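Side-chain contacts in bacteriophage virulence determinant (Salmonella enterica subsp. enterica serovar Typhimurium str. 14028S, PDB 6GGR), which is probably a zinc-dependent protease of the PipA family, a phage-encoded Salmonella effector that acts on host proteins during infection: residues P13-P16 with E17-D20; P22-L25 with R26-H29; P42-L45 with A46-I50; L100-V103 with E104-W107. All blocks are in the same frame, centred on the assembly; numbering follows the deposited sequence.

The four contacts come in series along the chain and form two clusters. Contacts 1 and 2, on successive short helices 16-19 and 24-30, have centres 12 Å apart and are joined by a salt bridge between Asp-14 and Arg-26. Contacts 3 and 4, 10 Å apart between centres, bring helix 45-49 against the loop from helix 86-100 into strand 107-111, with a probable hydrogen bond from Trp-107 N to Leu-49 O. The centres of contacts 1 and 3 lie on opposite sides of the chain's centre, 29 Å apart. Both clusters approach the zinc site, without metal in this chain: Leu-25 comes about 9 Å from Asp-177 and Trp-107 about 7 Å from His-170, side chain to side chain.

Contact 1. Residues P13-P16 with E17-D20; sequences PDLP and EHQD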
ATOM      1  N   PRO B  13      -8.551  14.469  23.871  1.00 47.91           N
ATOM      2  CA  PRO B  13      -8.284  13.086  24.290  1.00 47.30           C
ATOM      3  C   PRO B  13      -7.169  12.444  23.476  1.00 44.59           C
ATOM      4  O   PRO B  13      -7.060  12.646  22.265  1.00 45.00           O
ATOM      5  CB  PRO B  13      -9.628  12.376  24.074  1.00 51.58           C
ATOM      6  CG  PRO B  13     -10.510  13.354  23.348  1.00 57.57           C
ATOM      7  CD  PRO B  13      -9.976  14.707  23.593  1.00 48.66           C
ATOM      8  N   ASP B  14      -6.332  11.664  24.164  1.00 43.81           N
ATOM      9  CA  ASP B  14      -5.226  10.951  23.543  1.00 65.68           C
ATOM     10  C   ASP B  14      -5.101   9.581  24.199  1.00 51.77           C
ATOM     11  O   ASP B  14      -5.773   9.280  25.188  1.00 42.69           O
ATOM     12  CB  ASP B  14      -3.918  11.744  23.666  1.00 69.20           C
ATOM     13  CG  ASP B  14      -2.883  11.325  22.641  1.00 60.30           C
ATOM     14  OD1 ASP B  14      -3.143  10.365  21.886  1.00 48.82           O
ATOM     15  OD2 ASP B  14      -1.808  11.960  22.590  1.00 62.76           O
ATOM     16  N   LEU B  15      -4.217   8.740  23.639  1.00 49.51           N
ATOM     17  CA  LEU B  15      -4.079   7.365  24.097  1.00 43.71           C
ATOM     18  C   LEU B  15      -2.786   7.170  24.881  1.00 48.06           C
ATOM     19  O   LEU B  15      -1.779   7.826  24.600  1.00 51.84           O
ATOM     20  CB  LEU B  15      -4.078   6.380  22.919  1.00 39.60           C
ATOM     21  CG  LEU B  15      -5.293   6.378  21.994  1.00 42.13           C
ATOM     22  CD1 LEU B  15      -5.285   5.110  21.163  1.00 35.25           C
ATOM     23  CD2 LEU B  15      -6.602   6.502  22.759  1.00 43.91           C
ATOM     24  N   PRO B  16      -2.770   6.257  25.859  1.00 52.69           N
ATOM     25  CA  PRO B  16      -1.495   5.926  26.518  1.00 55.90           C
ATOM     26  C   PRO B  16      -0.430   5.459  25.541  1.00 47.88           C
ATOM     27  O   PRO B  16       0.758   5.742  25.749  1.00 50.66           O
ATOM     28  CB  PRO B  16      -1.882   4.811  27.501  1.00 56.08           C
ATOM     29  CG  PRO B  16      -3.358   4.908  27.658  1.00 54.59           C
ATOM     30  CD  PRO B  16      -3.890   5.453  26.378  1.00 48.78           C
ATOM     31  N   GLU B  17      -0.818   4.747  24.480  1.00 56.66           N
ATOM     32  CA  GLU B  17       0.133   4.291  23.475  1.00 51.44           C
ATOM     33  C   GLU B  17       0.776   5.439  22.707  1.00 53.88           C
ATOM     34  O   GLU B  17       1.737   5.203  21.969  1.00 58.65           O
ATOM     35  CB  GLU B  17      -0.561   3.337  22.493  1.00 43.69           C
ATOM     36  CG  GLU B  17      -1.025   2.011  23.113  1.00 51.88           C
ATOM     37  CD  GLU B  17      -2.354   2.125  23.855  1.00 56.25           C
ATOM     38  OE1 GLU B  17      -2.882   3.251  23.972  1.00 51.46           O
ATOM     39  OE2 GLU B  17      -2.874   1.087  24.323  1.00 50.81           O
ATOM     40  N   HIS B  18       0.278   6.665  22.864  1.00 47.01           N
ATOM     41  CA  HIS B  18       0.815   7.839  22.185  1.00 48.48           C
ATOM     42  C   HIS B  18       1.607   8.753  23.105  1.00 81.27           C
ATOM     43  O   HIS B  18       2.721   9.162  22.765  1.00 78.34           O
ATOM     44  CB  HIS B  18      -0.321   8.656  21.562  1.00 46.69           C
ATOM     45  CG  HIS B  18      -1.109   7.916  20.534  1.00 43.62           C
ATOM     46  ND1 HIS B  18      -2.289   8.405  20.017  1.00 42.40           N
ATOM     47  CD2 HIS B  18      -0.887   6.732  19.918  1.00 42.44           C
ATOM     48  CE1 HIS B  18      -2.764   7.549  19.132  1.00 44.58           C
ATOM     49  NE2 HIS B  18      -1.932   6.526  19.052  1.00 40.32           N
ATOM     50  N   GLN B  19       1.045   9.087  24.272  1.00 82.49           N
ATOM     51  CA  GLN B  19       1.503  10.242  25.040  1.00 85.26           C
ATOM     52  C   GLN B  19       3.004  10.237  25.298  1.00 89.23           C
ATOM     53  O   GLN B  19       3.583  11.307  25.513  1.00 99.26           O
ATOM     54  CB  GLN B  19       0.752  10.319  26.374  1.00 84.53           C
ATOM     55  CG  GLN B  19      -0.760  10.172  26.245  1.00 88.39           C
ATOM     56  CD  GLN B  19      -1.524  11.247  27.000  1.00100.48           C
ATOM     57  OE1 GLN B  19      -1.524  12.415  26.610  1.00100.50           O
ATOM     58  NE2 GLN B  19      -2.182  10.854  28.085  1.00103.63           N
ATOM     59  N   ASP B  20       3.651   9.073  25.295  1.00 84.42           N
ATOM     60  CA  ASP B  20       5.109   9.011  25.367  1.00 88.21           C
ATOM     61  C   ASP B  20       5.635   9.046  23.935  1.00 98.19           C
ATOM     62  O   ASP B  20       5.456   8.092  23.170  1.00100.55           O
ATOM     63  CB  ASP B  20       5.578   7.773  26.131  1.00 90.23           C
ATOM     64  CG  ASP B  20       5.415   6.491  25.343  1.00 94.91           C
ATOM     65  OD1 ASP B  20       4.293   6.214  24.866  1.00 98.41           O
ATOM     66  OD2 ASP B  20       6.419   5.761  25.197  1.00 96.72           O
TER
HETATM   67  O   HOH W   1      -1.575  14.097  24.020  1.00 52.31           O
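A His-carboxylate hydrogen bond, Asp-14 to His-18, ties the extended N-terminal segment 13-16 to the single turn of helix 16-19. His-18 ND1 donates to Asp-14 OD1 over 2.8 Å, using the syn lone pair of that oxygen, but the bond is bent at the hydrogen (140°) and the carboxylate and ring planes stand 55° apart. The same OD1 also receives Leu-15 N, from above the carboxylate plane, so two donors grip it and fix the rotation of the group. Asp-14 can reach the ring because its CG lies opposite the backbone N (chi1 -159°). Leu-15 CB then sits over one face of the imidazole, 4.1 Å from the centroid, a CH-pi contact. At the far end of the ring NE2 is bonded to Asn-192 of helix 186-197, so both imidazole nitrogens are satisfied. Behind this, Leu-15 O accepts from His-18 N at 2.9 Å and from Gln-19 N at 3.1 Å, closing the turn. The other carboxylate oxygen, Asp-14 OD2, forms a salt bridge with Arg-26. OD2 also accepts a hydrogen bond from a water whose oxygen is 2.6 Å away, and the same water donates to Gln-19 OE1 at 3.1 Å.

Contact 2. Residues P22-L25 with R26-H29; sequences PSQL and RLQH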
ATOM      1  N   PRO B  22       4.378  11.429  21.611  1.00 62.90           N
ATOM      2  CA  PRO B  22       3.206  11.572  20.750  1.00 58.90           C
ATOM      3  C   PRO B  22       3.595  12.213  19.429  1.00 60.07           C
ATOM      4  O   PRO B  22       4.629  12.872  19.304  1.00 73.21           O
ATOM      5  CB  PRO B  22       2.287  12.491  21.561  1.00 56.61           C
ATOM      6  CG  PRO B  22       3.237  13.360  22.299  1.00 60.62           C
ATOM      7  CD  PRO B  22       4.458  12.512  22.601  1.00 63.52           C
ATOM      8  N   SER B  23       2.744  12.008  18.432  1.00 54.26           N
ATOM      9  CA  SER B  23       2.954  12.681  17.162  1.00 68.59           C
ATOM     10  C   SER B  23       2.939  14.185  17.386  1.00 65.72           C
ATOM     11  O   SER B  23       2.077  14.712  18.092  1.00 75.28           O
ATOM     12  CB  SER B  23       1.874  12.281  16.157  1.00 65.31           C
ATOM     13  OG  SER B  23       1.948  13.078  14.988  1.00 52.67           O
ATOM     14  N   GLN B  24       3.900  14.883  16.785  1.00 64.42           N
ATOM     15  CA  GLN B  24       3.939  16.337  16.874  1.00 65.78           C
ATOM     16  C   GLN B  24       3.167  17.019  15.750  1.00 66.13           C
ATOM     17  O   GLN B  24       2.818  18.198  15.886  1.00 70.72           O
ATOM     18  CB  GLN B  24       5.393  16.826  16.873  1.00 71.26           C
ATOM     19  CG  GLN B  24       6.184  16.431  18.119  1.00 85.31           C
ATOM     20  CD  GLN B  24       5.630  17.048  19.393  1.00 85.79           C
ATOM     21  OE1 GLN B  24       5.114  18.167  19.382  1.00 86.94           O
ATOM     22  NE2 GLN B  24       5.730  16.317  20.498  1.00 76.45           N
ATOM     23  N   LEU B  25       2.869  16.303  14.663  1.00 59.74           N
ATOM     24  CA  LEU B  25       2.110  16.882  13.559  1.00 59.48           C
ATOM     25  C   LEU B  25       0.612  16.886  13.842  1.00 65.22           C
ATOM     26  O   LEU B  25      -0.082  17.853  13.509  1.00 65.36           O
ATOM     27  CB  LEU B  25       2.399  16.113  12.272  1.00 58.17           C
ATOM     28  CG  LEU B  25       3.794  16.323  11.681  1.00 61.18           C
ATOM     29  CD1 LEU B  25       4.130  15.203  10.713  1.00 59.86           C
ATOM     30  CD2 LEU B  25       3.876  17.670  10.985  1.00 63.93           C
ATOM     31  N   ARG B  26       0.093  15.807  14.433  1.00 74.26           N
ATOM     32  CA  ARG B  26      -1.297  15.797  14.879  1.00 58.80           C
ATOM     33  C   ARG B  26      -1.533  16.883  15.920  1.00 53.51           C
ATOM     34  O   ARG B  26      -2.507  17.639  15.835  1.00 53.45           O
ATOM     35  CB  ARG B  26      -1.652  14.416  15.442  1.00 49.41           C
ATOM     36  CG  ARG B  26      -2.831  14.402  16.406  1.00 49.02           C
ATOM     37  CD  ARG B  26      -3.174  12.996  16.876  1.00 44.84           C
ATOM     38  NE  ARG B  26      -2.217  12.497  17.863  1.00 45.93           N
ATOM     39  CZ  ARG B  26      -2.245  12.802  19.158  1.00 47.07           C
ATOM     40  NH1 ARG B  26      -3.181  13.611  19.635  1.00 47.40           N
ATOM     41  NH2 ARG B  26      -1.332  12.298  19.979  1.00 48.35           N
ATOM     42  N   LEU B  27      -0.637  16.984  16.906  1.00 55.48           N
ATOM     43  CA  LEU B  27      -0.834  17.935  17.994  1.00 61.03           C
ATOM     44  C   LEU B  27      -0.981  19.359  17.476  1.00 59.80           C
ATOM     45  O   LEU B  27      -1.663  20.175  18.105  1.00 60.69           O
ATOM     46  CB  LEU B  27       0.327  17.849  18.989  1.00 69.40           C
ATOM     47  CG  LEU B  27       0.399  16.594  19.867  1.00 71.76           C
ATOM     48  CD1 LEU B  27       1.684  16.598  20.686  1.00 71.63           C
ATOM     49  CD2 LEU B  27      -0.813  16.470  20.783  1.00 64.42           C
ATOM     50  N   GLN B  28      -0.370  19.679  16.336  1.00 68.56           N
ATOM     51  CA  GLN B  28      -0.489  21.028  15.801  1.00 72.12           C
ATOM     52  C   GLN B  28      -1.628  21.171  14.803  1.00 69.22           C
ATOM     53  O   GLN B  28      -2.137  22.283  14.625  1.00 63.58           O
ATOM     54  CB  GLN B  28       0.830  21.473  15.162  1.00 68.93           C
ATOM     55  CG  GLN B  28       1.301  20.658  13.987  1.00 81.96           C
ATOM     56  CD  GLN B  28       2.637  21.156  13.460  1.00 88.85           C
ATOM     57  OE1 GLN B  28       3.640  21.147  14.176  1.00 79.65           O
ATOM     58  NE2 GLN B  28       2.652  21.612  12.213  1.00 86.91           N
ATOM     59  N   HIS B  29      -2.059  20.080  14.163  1.00 65.77           N
ATOM     60  CA  HIS B  29      -3.321  20.141  13.437  1.00 60.07           C
ATOM     61  C   HIS B  29      -4.486  20.336  14.400  1.00 57.60           C
ATOM     62  O   HIS B  29      -5.469  21.002  14.056  1.00 56.26           O
ATOM     63  CB  HIS B  29      -3.530  18.880  12.598  1.00 59.17           C
ATOM     64  CG  HIS B  29      -4.734  18.947  11.710  1.00 57.81           C
ATOM     65  ND1 HIS B  29      -4.764  19.695  10.554  1.00 54.85           N
ATOM     66  CD2 HIS B  29      -5.957  18.374  11.821  1.00 53.71           C
ATOM     67  CE1 HIS B  29      -5.951  19.575   9.984  1.00 56.63           C
ATOM     68  NE2 HIS B  29      -6.693  18.780  10.733  1.00 53.49           N
TER
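Ser-23 leads into helix 24-30 at the N-cap, and Arg-26 sits in the first turn just beyond it. The backbone closes firmly from Leu-25 O to His-29 N, 3.0 Å, while Gln-28 N makes a weak second bond to the same carbonyl. Ser-23 OG, turned opposite its own backbone N (chi1 171°), swings over the end of the helix and accepts from Arg-26 N at 3.3 Å, almost straight at the hydrogen but weak for its length. Leu-25 N gives it another weak bond. The stronger polar partner of OG is Glu-179, whose carboxylate also accepts from Gln-24 N. Around the cap, Pro-22 CG meets Leu-27 CD1 at 3.9 Å: the residue before the N-cap (N') packs on the one four places after the N-cap (N4), a hydrophobic staple. The Leu-27 branch also packs tightly on the cap residue, its CG 3.1 Å from Ser-23 O. Arg-26 bends at chi3 (75°), which turns its guanidinium back toward the start of the helix, where NH2 lies 4.0 Å from Pro-22 CB and is salt-bridged, besides Asp-14, to Glu-189. The N-H groups at this end thus find acceptors in Ser-23 OG and Glu-179, whose carboxylate probably also suits the helix dipole, while the two carboxylates on Arg-26 probably balance its charge and fix the guanidinium, joining the cap to helix 186-197.

Contact 3. Residues P42-L45 with A46-I50; sequences PMCL and AEYLI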
ATOM      1  N   PRO B  42     -25.198  13.797  10.602  1.00 61.92           N
ATOM      2  CA  PRO B  42     -24.405  12.616  10.205  1.00 59.92           C
ATOM      3  C   PRO B  42     -24.818  11.979   8.885  1.00 61.82           C
ATOM      4  O   PRO B  42     -23.946  11.579   8.105  1.00 50.50           O
ATOM      5  CB  PRO B  42     -24.624  11.654  11.381  1.00 54.29           C
ATOM      6  CG  PRO B  42     -24.865  12.537  12.541  1.00 52.95           C
ATOM      7  CD  PRO B  42     -25.631  13.714  12.008  1.00 56.04           C
ATOM      8  N   MET B  43     -26.117  11.857   8.615  1.00 68.97           N
ATOM      9  CA  MET B  43     -26.559  11.164   7.409  1.00 69.06           C
ATOM     10  C   MET B  43     -26.287  11.948   6.130  1.00 69.83           C
ATOM     11  O   MET B  43     -26.675  11.481   5.055  1.00 74.24           O
ATOM     12  CB  MET B  43     -28.051  10.840   7.518  1.00 72.16           C
ATOM     13  CG  MET B  43     -28.336   9.547   8.268  1.00 86.49           C
ATOM     14  SD  MET B  43     -30.052   9.390   8.807  1.00 98.24           S
ATOM     15  CE  MET B  43     -30.028  10.376  10.303  1.00 97.16           C
ATOM     16  N   CYS B  44     -25.635  13.110   6.211  1.00 75.59           N
ATOM     17  CA  CYS B  44     -25.234  13.870   5.035  1.00 73.40           C
ATOM     18  C   CYS B  44     -23.722  13.946   4.865  1.00 61.85           C
ATOM     19  O   CYS B  44     -23.250  14.605   3.932  1.00 55.43           O
ATOM     20  CB  CYS B  44     -25.810  15.289   5.102  1.00 80.31           C
ATOM     21  SG  CYS B  44     -27.612  15.363   5.027  1.00 79.86           S
ATOM     22  N   LEU B  45     -22.952  13.289   5.736  1.00 53.13           N
ATOM     23  CA  LEU B  45     -21.497  13.384   5.669  1.00 60.77           C
ATOM     24  C   LEU B  45     -20.957  12.772   4.382  1.00 60.25           C
ATOM     25  O   LEU B  45     -19.981  13.274   3.810  1.00 54.08           O
ATOM     26  CB  LEU B  45     -20.873  12.692   6.880  1.00 43.36           C
ATOM     27  CG  LEU B  45     -21.253  13.239   8.255  1.00 53.07           C
ATOM     28  CD1 LEU B  45     -20.812  12.272   9.339  1.00 48.17           C
ATOM     29  CD2 LEU B  45     -20.636  14.603   8.483  1.00 57.42           C
ATOM     30  N   ALA B  46     -21.564  11.677   3.921  1.00 60.03           N
ATOM     31  CA  ALA B  46     -21.111  11.041   2.688  1.00 56.80           C
ATOM     32  C   ALA B  46     -21.193  12.007   1.510  1.00 56.64           C
ATOM     33  O   ALA B  46     -20.234  12.150   0.742  1.00 56.92           O
ATOM     34  CB  ALA B  46     -21.939   9.786   2.415  1.00 49.04           C
ATOM     35  N   GLU B  47     -22.342  12.669   1.348  1.00 53.77           N
ATOM     36  CA  GLU B  47     -22.482  13.666   0.290  1.00 62.03           C
ATOM     37  C   GLU B  47     -21.474  14.795   0.460  1.00 63.53           C
ATOM     38  O   GLU B  47     -20.973  15.346  -0.527  1.00 73.14           O
ATOM     39  CB  GLU B  47     -23.908  14.222   0.276  1.00 67.03           C
ATOM     40  CG  GLU B  47     -24.887  13.415  -0.566  1.00 79.65           C
ATOM     41  CD  GLU B  47     -26.327  13.850  -0.376  1.00 99.23           C
ATOM     42  OE1 GLU B  47     -26.559  15.035  -0.056  1.00108.31           O
ATOM     43  OE2 GLU B  47     -27.231  13.001  -0.540  1.00106.30           O
ATOM     44  N   TYR B  48     -21.166  15.156   1.707  1.00 60.81           N
ATOM     45  CA  TYR B  48     -20.204  16.225   1.947  1.00 63.27           C
ATOM     46  C   TYR B  48     -18.791  15.811   1.554  1.00 66.21           C
ATOM     47  O   TYR B  48     -17.991  16.658   1.145  1.00 60.86           O
ATOM     48  CB  TYR B  48     -20.230  16.643   3.421  1.00 56.72           C
ATOM     49  CG  TYR B  48     -21.561  17.186   3.917  1.00 57.89           C
ATOM     50  CD1 TYR B  48     -22.584  17.513   3.033  1.00 58.99           C
ATOM     51  CD2 TYR B  48     -21.789  17.378   5.275  1.00 59.93           C
ATOM     52  CE1 TYR B  48     -23.791  18.007   3.486  1.00 65.28           C
ATOM     53  CE2 TYR B  48     -22.995  17.873   5.737  1.00 58.34           C
ATOM     54  CZ  TYR B  48     -23.992  18.185   4.837  1.00 65.42           C
ATOM     55  OH  TYR B  48     -25.196  18.678   5.284  1.00 73.52           O
ATOM     56  N   LEU B  49     -18.465  14.525   1.668  1.00 51.72           N
ATOM     57  CA  LEU B  49     -17.114  14.055   1.382  1.00 53.56           C
ATOM     58  C   LEU B  49     -16.951  13.587  -0.061  1.00 55.38           C
ATOM     59  O   LEU B  49     -15.891  13.803  -0.659  1.00 57.37           O
ATOM     60  CB  LEU B  49     -16.741  12.918   2.337  1.00 47.23           C
ATOM     61  CG  LEU B  49     -15.314  12.367   2.245  1.00 45.61           C
ATOM     62  CD1 LEU B  49     -14.319  13.307   2.908  1.00 45.08           C
ATOM     63  CD2 LEU B  49     -15.231  10.979   2.858  1.00 42.81           C
ATOM     64  N   ILE B  50     -17.977  12.962  -0.637  1.00 63.34           N
ATOM     65  CA  ILE B  50     -17.875  12.282  -1.926  1.00 68.22           C
ATOM     66  C   ILE B  50     -18.748  13.000  -2.945  1.00 59.74           C
ATOM     67  O   ILE B  50     -19.928  13.268  -2.687  1.00 60.35           O
ATOM     68  CB  ILE B  50     -18.284  10.804  -1.807  1.00 61.16           C
ATOM     69  CG1 ILE B  50     -17.486  10.107  -0.698  1.00 57.05           C
ATOM     70  CG2 ILE B  50     -18.105  10.086  -3.138  1.00 55.51           C
ATOM     71  CD1 ILE B  50     -15.977  10.235  -0.825  1.00 53.54           C
TER
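Tyr-48 leans back along its helix onto Cys-44, one turn earlier, and its side chain can be traced from the backbone outward. CB rests 3.4 Å from Leu-45 O. From there chi1 of -61° places CG opposite the carbonyl carbon and sends the ring toward the N-terminal end, so that CG comes to 3.1 Å from Cys-44 O. That carbonyl oxygen stands over one face of the ring, displaced toward the rim, close also to CD1. At the CD2 side of the ring, Tyr-48 CD2 makes a looser apolar contact with Leu-45 CD2 at 4.4 Å. CE1 and CE2 lie near both Cys-44 O and Cys-44 CB, and by CZ the side chain has taken over: CZ meets Cys-44 CB at 3.4 Å. All this takes place in the first turn of helix 45-49, where a 3-10 segment at 42-44 runs into the helix. Cys-44 O, besides lying over the ring, accepts from Tyr-48 N at 3.1 Å, and Leu-49 N donates in the same i to i+4 pattern to Leu-45 O. The ring meets Tyr-96 of helix 86-100 with the planes about 55° apart. Cys-44 is known to form an interchain disulfide in this protein, although no other chain of this assembly touches the segment. Its SG makes an oblique sulfur-aromatic contact, 5.4 Å from the Tyr-48 ring centroid. The phenol OH, like CZ, is closest to Cys-44 CB, with SG farther off at 4.1 Å.

Contact 4. Residues L100-V103 with E104-W107; sequences LHDV and EQRW
Asp-102 supplies both acceptors that organise this bend, and Glu-104 and Gln-105 supply the donors. Its backbone O takes Gln-105 N at 2.9 Å, with the donor well above the carbonyl plane. Its OD1 takes Glu-104 N, also at 2.9 Å, through a nearly straight bond (168°) that arrives from above the carboxylate plane. The side chain bends back over the turn because its CG lies opposite the backbone N (chi1 -171°). The result is a type I beta turn from Asp-102 to Gln-105 combined with an Asx turn, and it reverses the chain between helix 86-100 and strand 107-111. Gln-105 packs across the Asp-102 side chain at about a right angle, NE2 lying 3.8 Å from Asp-102 CB, while its backbone O receives a weak bond from Lys-131. Arg-106 NH1 is modelled too close to Leu-100 O to be real, so the placing of the Arg-106 end is doubtful. Where the strand begins, the backbone of Trp-107 is hydrogen-bonded to Ser-51. Its indole meets Leu-100 with an edge, CD1 touching Leu-100 CD2 at 4.0 Å, and the Trp-107 side chain is about 7 Å from that of His-170, a zinc ligand in another structure of this protein, no zinc being bound to this chain here.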
ATOM      1  N   LEU B 100     -15.295  21.025   2.116  1.00 61.42           N
ATOM      2  CA  LEU B 100     -16.401  20.143   1.814  1.00 59.93           C
ATOM      3  C   LEU B 100     -17.701  20.868   1.633  1.00 67.58           C
ATOM      4  O   LEU B 100     -18.634  20.336   1.083  1.00 80.00           O
ATOM      5  CB  LEU B 100     -16.557  18.870   2.718  1.00 56.26           C
ATOM      6  CG  LEU B 100     -15.453  17.806   2.665  1.00 74.86           C
ATOM      7  CD1 LEU B 100     -15.692  16.726   3.701  1.00 91.33           C
ATOM      8  CD2 LEU B 100     -15.244  17.172   1.272  1.00 67.51           C
ATOM      9  N   HIS B 101     -17.817  22.056   2.187  1.00 72.81           N
ATOM     10  CA  HIS B 101     -19.078  22.747   1.963  1.00 65.73           C
ATOM     11  C   HIS B 101     -19.262  23.070   0.487  1.00 68.56           C
ATOM     12  O   HIS B 101     -20.398  23.193   0.017  1.00 69.91           O
ATOM     13  CB  HIS B 101     -19.138  24.022   2.793  1.00 67.41           C
ATOM     14  CG  HIS B 101     -18.131  25.047   2.380  1.00 70.12           C
ATOM     15  ND1 HIS B 101     -18.317  25.880   1.298  1.00 73.51           N
ATOM     16  CD2 HIS B 101     -16.916  25.356   2.889  1.00 70.01           C
ATOM     17  CE1 HIS B 101     -17.268  26.669   1.167  1.00 75.33           C
ATOM     18  NE2 HIS B 101     -16.402  26.371   2.120  1.00 82.27           N
ATOM     19  N   ASP B 102     -18.159  23.194  -0.247  1.00 81.03           N
ATOM     20  CA  ASP B 102     -18.197  23.482  -1.674  1.00 72.39           C
ATOM     21  C   ASP B 102     -18.456  22.194  -2.447  1.00 80.23           C
ATOM     22  O   ASP B 102     -17.666  21.247  -2.370  1.00 68.70           O
ATOM     23  CB  ASP B 102     -16.881  24.118  -2.108  1.00 75.49           C
ATOM     24  CG  ASP B 102     -16.925  24.654  -3.524  1.00 77.41           C
ATOM     25  OD1 ASP B 102     -17.751  24.170  -4.326  1.00 77.80           O
ATOM     26  OD2 ASP B 102     -16.126  25.561  -3.835  1.00 79.68           O
ATOM     27  N   VAL B 103     -19.554  22.168  -3.206  1.00 88.80           N
ATOM     28  CA  VAL B 103     -19.938  20.976  -3.951  1.00 89.67           C
ATOM     29  C   VAL B 103     -18.872  20.570  -4.959  1.00 90.97           C
ATOM     30  O   VAL B 103     -18.853  19.418  -5.407  1.00 89.68           O
ATOM     31  CB  VAL B 103     -21.301  21.216  -4.637  1.00 96.48           C
ATOM     32  CG1 VAL B 103     -21.707  20.026  -5.503  1.00 92.30           C
ATOM     33  CG2 VAL B 103     -22.379  21.502  -3.590  1.00100.32           C
ATOM     34  N   GLU B 104     -17.973  21.485  -5.327  1.00 92.00           N
ATOM     35  CA  GLU B 104     -16.935  21.212  -6.314  1.00 93.38           C
ATOM     36  C   GLU B 104     -15.548  21.098  -5.685  1.00 88.41           C
ATOM     37  O   GLU B 104     -14.540  21.210  -6.391  1.00 90.29           O
ATOM     38  CB  GLU B 104     -16.951  22.291  -7.400  1.00101.44           C
ATOM     39  CG  GLU B 104     -18.026  22.076  -8.460  1.00110.12           C
ATOM     40  CD  GLU B 104     -17.675  20.969  -9.440  1.00121.30           C
ATOM     41  OE1 GLU B 104     -16.502  20.537  -9.459  1.00123.41           O
ATOM     42  OE2 GLU B 104     -18.574  20.527 -10.188  1.00127.27           O
ATOM     43  N   GLN B 105     -15.521  20.974  -4.374  1.00 85.23           N
ATOM     44  CA  GLN B 105     -14.278  20.639  -3.670  1.00 77.87           C
ATOM     45  C   GLN B 105     -14.278  19.176  -3.040  1.00 72.44           C
ATOM     46  O   GLN B 105     -13.428  18.906  -2.222  1.00 63.15           O
ATOM     47  CB  GLN B 105     -13.822  21.732  -2.657  1.00 69.36           C
ATOM     48  CG  GLN B 105     -13.343  23.054  -3.267  1.00 73.23           C
ATOM     49  CD  GLN B 105     -12.535  23.968  -2.248  1.00 78.39           C
ATOM     50  OE1 GLN B 105     -11.332  23.825  -2.096  1.00 80.49           O
ATOM     51  NE2 GLN B 105     -13.222  24.842  -1.520  1.00 84.89           N
ATOM     52  N   ARG B 106     -15.256  18.366  -3.402  1.00 74.94           N
ATOM     53  CA  ARG B 106     -15.437  17.000  -2.851  1.00 73.49           C
ATOM     54  C   ARG B 106     -14.472  15.947  -3.487  1.00 70.91           C
ATOM     55  O   ARG B 106     -13.768  16.262  -4.436  1.00 61.81           O
ATOM     56  CB  ARG B 106     -16.891  16.507  -2.842  1.00 30.00           C
ATOM     57  CG  ARG B 106     -17.940  17.585  -2.942  1.00 30.00           C
ATOM     58  CD  ARG B 106     -18.371  18.153  -1.602  1.00 30.00           C
ATOM     59  NE  ARG B 106     -19.824  18.206  -1.482  1.00 30.00           N
ATOM     60  CZ  ARG B 106     -20.492  18.963  -0.630  1.00 30.00           C
ATOM     61  NH1 ARG B 106     -19.879  19.758   0.215  1.00 30.00           N
ATOM     62  NH2 ARG B 106     -21.790  18.891  -0.614  1.00 30.00           N
ATOM     63  N   TRP B 107     -14.442  14.728  -2.946  1.00 58.34           N
ATOM     64  CA  TRP B 107     -13.445  13.703  -3.365  1.00 55.80           C
ATOM     65  C   TRP B 107     -14.101  12.676  -4.236  1.00 64.96           C
ATOM     66  O   TRP B 107     -15.278  12.441  -4.137  1.00 57.44           O
ATOM     67  CB  TRP B 107     -12.766  12.997  -2.144  1.00 52.77           C
ATOM     68  CG  TRP B 107     -11.973  13.899  -1.272  1.00 61.17           C
ATOM     69  CD1 TRP B 107     -12.445  14.835  -0.453  1.00 60.59           C
ATOM     70  CD2 TRP B 107     -10.560  13.913  -1.114  1.00 62.84           C
ATOM     71  NE1 TRP B 107     -11.438  15.453   0.188  1.00 60.79           N
ATOM     72  CE2 TRP B 107     -10.260  14.900  -0.202  1.00 60.49           C
ATOM     73  CE3 TRP B 107      -9.524  13.175  -1.675  1.00 60.59           C
ATOM     74  CZ2 TRP B 107      -8.984  15.180   0.168  1.00 53.45           C
ATOM     75  CZ3 TRP B 107      -8.273  13.455  -1.319  1.00 52.51           C
ATOM     76  CH2 TRP B 107      -7.997  14.442  -0.411  1.00 59.47           C
TER